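Local coordinates for protein hydrolase, alpha/beta hydrolase FOLD family (Staphylococcus aureus, PDB 2XMZ) that probably catalyses the elimination of pyruvate that yields 2-succinyl-6-hydroxy-2,4-cyclohexadiene-1-carboxylate (SHCHC) in menaquinone biosynthesis, at residues D49-G54 with F66-T71; M3-F8 with D74-K79. All blocks are in the same frame, centred on the assembly; numbering follows the deposited sequence. Where two conformers were deposited one is given.

Contact 1. Residues D49-G54 with F66-T71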
loop_
_atom_site.group_PDB
_atom_site.type_symbol
_atom_site.label_atom_id
_atom_site.label_comp_id
_atom_site.label_asym_id
_atom_site.label_seq_id
_atom_site.Cartn_x
_atom_site.Cartn_y
_atom_site.Cartn_z
ATOM N N ASP A 49 -2.150 4.078 -9.176
ATOM C CA ASP A 49 -0.711 3.941 -9.273
ATOM C C ASP A 49 -0.042 5.138 -8.605
ATOM O O ASP A 49 -0.318 6.279 -8.960
ATOM C CB ASP A 49 -0.289 3.854 -10.738
ATOM C CG ASP A 49 -0.543 2.490 -11.334
ATOM O OD1 ASP A 49 -0.840 1.560 -10.563
ATOM O OD2 ASP A 49 -0.467 2.348 -12.570
ATOM N N LEU A 50 0.829 4.869 -7.649
ATOM C CA LEU A 50 1.485 5.918 -6.885
ATOM C C LEU A 50 2.671 6.478 -7.697
ATOM O O LEU A 50 3.108 5.850 -8.686
ATOM C CB LEU A 50 1.907 5.381 -5.496
ATOM C CG LEU A 50 0.697 5.077 -4.575
ATOM C CD1 LEU A 50 1.045 4.131 -3.415
ATOM C CD2 LEU A 50 0.078 6.390 -4.054
ATOM N N PRO A 51 3.172 7.668 -7.305
ATOM C CA PRO A 51 4.229 8.324 -8.071
ATOM C C PRO A 51 5.391 7.384 -8.404
ATOM O O PRO A 51 5.934 6.672 -7.511
ATOM C CB PRO A 51 4.693 9.430 -7.130
ATOM C CG PRO A 51 3.428 9.796 -6.382
ATOM C CD PRO A 51 2.753 8.479 -6.140
ATOM N N GLY A 52 5.760 7.404 -9.678
ATOM C CA GLY A 52 6.839 6.569 -10.220
ATOM C C GLY A 52 6.460 5.144 -10.588
ATOM O O GLY A 52 7.248 4.442 -11.230
ATOM N N HIS A 53 5.288 4.693 -10.159
ATOM C CA HIS A 53 4.897 3.294 -10.338
ATOM C C HIS A 53 3.848 3.059 -11.420
ATOM O O HIS A 53 2.889 3.847 -11.573
ATOM C CB HIS A 53 4.379 2.709 -9.025
ATOM C CG HIS A 53 5.435 2.589 -7.966
ATOM N ND1 HIS A 53 6.023 3.685 -7.376
ATOM C CD2 HIS A 53 6.042 1.504 -7.436
ATOM C CE1 HIS A 53 6.932 3.281 -6.504
ATOM N NE2 HIS A 53 6.961 1.961 -6.520
ATOM N N GLY A 54 4.006 1.927 -12.122
ATOM C CA GLY A 54 3.062 1.523 -13.153
ATOM C C GLY A 54 2.801 2.625 -14.153
ATOM O O GLY A 54 3.722 3.113 -14.811
ATOM N N PHE A 66 5.089 13.210 0.768
ATOM C CA PHE A 66 3.740 12.875 1.186
ATOM C C PHE A 66 2.668 13.938 0.906
ATOM O O PHE A 66 1.516 13.596 0.658
ATOM C CB PHE A 66 3.720 12.371 2.636
ATOM C CG PHE A 66 4.147 10.936 2.748
ATOM C CD1 PHE A 66 3.198 9.918 2.689
ATOM C CD2 PHE A 66 5.513 10.601 2.816
ATOM C CE1 PHE A 66 3.594 8.563 2.739
ATOM C CE2 PHE A 66 5.923 9.275 2.848
ATOM C CZ PHE A 66 4.966 8.249 2.841
ATOM N N ASP A 67 3.053 15.210 0.913
ATOM C CA ASP A 67 2.080 16.255 0.659
ATOM C C ASP A 67 1.705 16.272 -0.818
ATOM O O ASP A 67 0.539 16.460 -1.158
ATOM C CB ASP A 67 2.593 17.639 1.054
ATOM C CG ASP A 67 1.552 18.731 0.806
ATOM O OD1 ASP A 67 1.772 19.610 -0.050
ATOM O OD2 ASP A 67 0.488 18.696 1.447
ATOM N N TYR A 68 2.695 16.055 -1.676
ATOM C CA TYR A 68 2.456 15.824 -3.108
ATOM C C TYR A 68 1.501 14.653 -3.350
ATOM O O TYR A 68 0.540 14.768 -4.110
ATOM C CB TYR A 68 3.773 15.578 -3.858
ATOM C CG TYR A 68 3.571 15.309 -5.340
ATOM C CD1 TYR A 68 3.530 16.368 -6.268
ATOM C CD2 TYR A 68 3.422 14.002 -5.814
ATOM C CE1 TYR A 68 3.329 16.129 -7.640
ATOM C CE2 TYR A 68 3.230 13.745 -7.177
ATOM C CZ TYR A 68 3.179 14.809 -8.077
ATOM O OH TYR A 68 2.989 14.540 -9.406
ATOM N N ILE A 69 1.777 13.525 -2.723
ATOM C CA ILE A 69 0.917 12.340 -2.870
ATOM C C ILE A 69 -0.489 12.604 -2.314
ATOM O O ILE A 69 -1.485 12.185 -2.916
ATOM C CB ILE A 69 1.533 11.104 -2.212
ATOM C CG1 ILE A 69 2.810 10.710 -2.946
ATOM C CG2 ILE A 69 0.536 9.908 -2.204
ATOM C CD1 ILE A 69 3.799 10.036 -2.058
ATOM N N THR A 70 -0.571 13.310 -1.193
ATOM C CA THR A 70 -1.878 13.705 -0.628
ATOM C C THR A 70 -2.684 14.533 -1.610
ATOM O O THR A 70 -3.882 14.283 -1.785
ATOM C CB THR A 70 -1.685 14.459 0.679
ATOM O OG1 THR A 70 -1.091 13.553 1.593
ATOM C CG2 THR A 70 -3.046 14.984 1.269
ATOM N N THR A 71 -2.037 15.516 -2.247
ATOM C CA THR A 71 -2.708 16.316 -3.265
ATOM C C THR A 71 -3.188 15.465 -4.423
ATOM O O THR A 71 -4.305 15.611 -4.903
ATOM C CB THR A 71 -1.806 17.439 -3.788
ATOM O OG1 THR A 71 -1.575 18.361 -2.722
ATOM C CG2 THR A 71 -2.465 18.183 -4.964
#

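Contact 2. Residues M3-F8 with D74-K79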
loop_
_atom_site.group_PDB
_atom_site.type_symbol
_atom_site.label_atom_id
_atom_site.label_comp_id
_atom_site.label_asym_id
_atom_site.label_seq_id
_atom_site.Cartn_x
_atom_site.Cartn_y
_atom_site.Cartn_z
ATOM N N MET A 3 -4.118 11.899 -15.281
ATOM C CA MET A 3 -4.238 10.971 -16.456
ATOM C C MET A 3 -3.543 9.618 -16.217
ATOM O O MET A 3 -2.431 9.578 -15.635
ATOM C CB MET A 3 -3.682 11.638 -17.723
ATOM N N THR A 4 -4.220 8.538 -16.636
ATOM C CA THR A 4 -3.719 7.131 -16.655
ATOM C C THR A 4 -3.372 6.477 -15.296
ATOM O O THR A 4 -3.289 5.241 -15.185
ATOM C CB THR A 4 -2.544 6.901 -17.693
ATOM O OG1 THR A 4 -1.376 7.646 -17.313
ATOM C CG2 THR A 4 -2.963 7.309 -19.103
ATOM N N HIS A 5 -3.192 7.305 -14.270
ATOM C CA HIS A 5 -2.653 6.844 -13.008
ATOM C C HIS A 5 -3.694 6.215 -12.089
ATOM O O HIS A 5 -3.335 5.675 -11.078
ATOM C CB HIS A 5 -1.880 7.964 -12.287
ATOM C CG HIS A 5 -2.733 9.109 -11.824
ATOM N ND1 HIS A 5 -3.598 9.788 -12.655
ATOM C CD2 HIS A 5 -2.818 9.717 -10.614
ATOM C CE1 HIS A 5 -4.198 10.747 -11.972
ATOM N NE2 HIS A 5 -3.734 10.734 -10.734
ATOM N N TYR A 6 -4.977 6.294 -12.443
ATOM C CA TYR A 6 -6.001 5.576 -11.676
ATOM C C TYR A 6 -7.057 4.951 -12.584
ATOM O O TYR A 6 -7.330 5.460 -13.670
ATOM C CB TYR A 6 -6.626 6.474 -10.584
ATOM C CG TYR A 6 -7.750 7.372 -11.056
ATOM C CD1 TYR A 6 -7.484 8.605 -11.657
ATOM C CD2 TYR A 6 -9.076 6.994 -10.891
ATOM C CE1 TYR A 6 -8.511 9.427 -12.102
ATOM C CE2 TYR A 6 -10.118 7.805 -11.330
ATOM C CZ TYR A 6 -9.824 9.023 -11.927
ATOM O OH TYR A 6 -10.851 9.828 -12.357
ATOM N N LYS A 7 -7.630 3.837 -12.132
ATOM C CA LYS A 7 -8.696 3.151 -12.866
ATOM C C LYS A 7 -9.935 3.001 -11.968
ATOM O O LYS A 7 -9.826 2.748 -10.764
ATOM C CB LYS A 7 -8.213 1.793 -13.393
ATOM C CG LYS A 7 -6.958 1.870 -14.321
ATOM C CD LYS A 7 -6.169 0.561 -14.310
ATOM C CE LYS A 7 -4.849 0.669 -15.072
ATOM N NZ LYS A 7 -5.053 0.787 -16.538
ATOM N N PHE A 8 -11.108 3.200 -12.557
ATOM C CA PHE A 8 -12.367 3.096 -11.832
ATOM C C PHE A 8 -13.126 1.939 -12.437
ATOM O O PHE A 8 -13.295 1.855 -13.671
ATOM C CB PHE A 8 -13.194 4.384 -11.971
ATOM C CG PHE A 8 -14.459 4.380 -11.168
ATOM C CD1 PHE A 8 -14.481 4.930 -9.892
ATOM C CD2 PHE A 8 -15.628 3.817 -11.678
ATOM C CE1 PHE A 8 -15.643 4.931 -9.132
ATOM C CE2 PHE A 8 -16.807 3.808 -10.915
ATOM C CZ PHE A 8 -16.812 4.367 -9.649
ATOM N N ASP A 74 -6.153 13.673 -3.117
ATOM C CA ASP A 74 -7.260 14.644 -2.956
ATOM C C ASP A 74 -8.010 14.825 -4.290
ATOM O O ASP A 74 -9.243 14.820 -4.350
ATOM C CB ASP A 74 -6.736 16.023 -2.519
ATOM C CG ASP A 74 -6.262 16.077 -1.064
ATOM O OD1 ASP A 74 -6.621 15.239 -0.193
ATOM O OD2 ASP A 74 -5.527 17.035 -0.775
ATOM N N ARG A 75 -7.234 14.952 -5.359
ATOM C CA ARG A 75 -7.750 15.242 -6.680
ATOM C C ARG A 75 -8.570 14.105 -7.228
ATOM O O ARG A 75 -9.577 14.330 -7.894
ATOM C CB ARG A 75 -6.605 15.596 -7.626
ATOM C CG ARG A 75 -6.043 16.962 -7.338
ATOM C CD ARG A 75 -4.793 17.199 -8.149
ATOM N NE ARG A 75 -4.235 18.521 -7.899
ATOM C CZ ARG A 75 -3.131 18.980 -8.479
ATOM N NH1 ARG A 75 -2.486 18.231 -9.359
ATOM N NH2 ARG A 75 -2.681 20.185 -8.190
ATOM N N ILE A 76 -8.152 12.883 -6.936
ATOM C CA ILE A 76 -8.920 11.729 -7.377
ATOM C C ILE A 76 -10.165 11.608 -6.534
ATOM O O ILE A 76 -11.284 11.544 -7.065
ATOM C CB ILE A 76 -8.112 10.422 -7.273
ATOM C CG1 ILE A 76 -7.079 10.384 -8.401
ATOM C CG2 ILE A 76 -9.066 9.220 -7.349
ATOM C CD1 ILE A 76 -5.897 9.442 -8.139
ATOM N N LEU A 77 -9.956 11.596 -5.211
ATOM C CA LEU A 77 -11.035 11.343 -4.261
ATOM C C LEU A 77 -12.134 12.393 -4.235
ATOM O O LEU A 77 -13.271 12.080 -3.891
ATOM C CB LEU A 77 -10.467 11.087 -2.860
ATOM C CG LEU A 77 -9.552 9.846 -2.816
ATOM C CD1 LEU A 77 -8.979 9.658 -1.428
ATOM C CD2 LEU A 77 -10.286 8.564 -3.288
ATOM N N ASP A 78 -11.797 13.626 -4.602
ATOM C CA ASP A 78 -12.765 14.710 -4.649
ATOM C C ASP A 78 -13.980 14.357 -5.528
ATOM O O ASP A 78 -15.096 14.759 -5.231
ATOM C CB ASP A 78 -12.114 16.005 -5.145
ATOM C CG ASP A 78 -13.045 17.186 -5.053
ATOM O OD1 ASP A 78 -13.162 17.755 -3.950
ATOM O OD2 ASP A 78 -13.689 17.527 -6.067
ATOM N N LYS A 79 -13.758 13.583 -6.588
ATOM C CA LYS A 79 -14.839 13.193 -7.494
ATOM C C LYS A 79 -15.779 12.188 -6.828
ATOM O O LYS A 79 -16.851 11.904 -7.351
ATOM C CB LYS A 79 -14.269 12.604 -8.783
ATOM C CG LYS A 79 -13.153 13.433 -9.406
ATOM C CD LYS A 79 -12.347 12.598 -10.392
ATOM C CE LYS A 79 -11.013 13.246 -10.718
ATOM N NZ LYS A 79 -11.154 14.519 -11.496
#

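Contact 1. Residues D49-G54 with F66-T71
The ring of Pro-51 meets the helix 66-77 through its outer carbons: CG of Pro-51 lies 3.6 Å from CG1 of Ile-69, and CD of the same proline follows at 3.9 Å from that methylene. The same Pro-51 CG also reaches CE2 of Tyr-68 at 4.0 Å, coming up to the rim of the phenol ring close to its plane, so the proline is not stacked on a face. One position earlier, Leu-50 adds a third apolar touch, its CD2 standing 4.0 Å from CG2 of Ile-69, the leucine and isoleucine side chains lying roughly perpendicular to one another. Ile-69 therefore serves both partners by separate branches. With CG1 beside its backbone N (chi1 -66°) it offers that branch to the proline, while the CG2 methyl goes to the leucine. No hydrogen bond spans the two segments, and the contact is purely apolar and buried.

The loop belongs to the alpha/beta hydrolase fold, where it leaves the C-terminal end of strand 44-48 and leads toward helix 66-77. Its course is set by a type II turn from Leu-50 to His-53, closed by the bond from His-53 N to Leu-50 O at 2.9 Å; Gly-52 takes the positive phi (83°) of that turn. His-53 ND1 also bonds Pro-51 O at 3.0 Å, with the acceptor in the imidazole plane but the nitrogen well above the carbonyl plane. Tyr-191 OH is a second hydrogen-bond partner of this carbonyl. On the helix side, the hydroxyl of Tyr-68 bonds Ser-58 OG. Val-96 of helix 92-103 and Tyr-191 of helix 181-191 also pack against Ile-69, while Trp-64 packs against Pro-51.

Contact 2. Residues M3-F8 with D74-K79
In this alpha/beta hydrolase fold the outermost strand, 6-9, runs antiparallel to strand 44-48, and the C-terminal part of helix 66-77 packs over the face of the sheet there. The junction centres on Ile-76, whose side chain lies over one face of the Tyr-6 ring. CG1 of Ile-76 sits 4.2 Å from the centroid of the Tyr-6 ring and 27° off its normal, a CH-pi contact, and its nearest ring atom is Tyr-6 CD1 at 3.7 Å. The other branch, CG2 of Ile-76, lies toward the rim on the CD2 side of that ring, and the isoleucine and the tyrosine run antiparallel past one another. Tyr-6 presents this face with CG between the backbone N and the carbonyl carbon (chi1 84°).

The terminal methyl of Ile-76 reaches from the base of the Tyr-6 ring to the imidazole of His-5: CD1 of Ile-76 is 3.6 Å from NE2 of His-5 and 3.9 Å from CB of Tyr-6. Within its own segment His-5 ND1 donates a weak hydrogen bond to the Met-3 carbonyl. Ile-48 of strand 44-48 touches both Tyr-6 and Ile-76, continuing the apolar packing into the neighbouring strand. Where the phenol ends, the hydroxyl of Tyr-6 is weakly bonded to Tyr-80 OH and is crossed by the aliphatic part of Lys-79: OH of Tyr-6 stands 3.7 Å from CD and 3.8 Å from CE of that lysine.

In the fold
The two contacts lie on the same side of the chain's centre, their own centres about 11 Å apart, and both use helix 66-77: its first turn, through Tyr-68 and Ile-69, meets the 49-54 loop in contact 1 and its later residues meet the edge strand in contact 2. Along the chain the order is 3-8, 49-54, 66-71, 74-79, so contact 1 falls wholly within the span bracketed by contact 2. They also touch directly, Asp-49 N lying 2.8 Å from His-5 O, a probable hydrogen bond where strand 44-48 runs out beside the N-terminal segment. One helix is thus packed against both the edge of the sheet and a loop close to the possible nucleophile elbow.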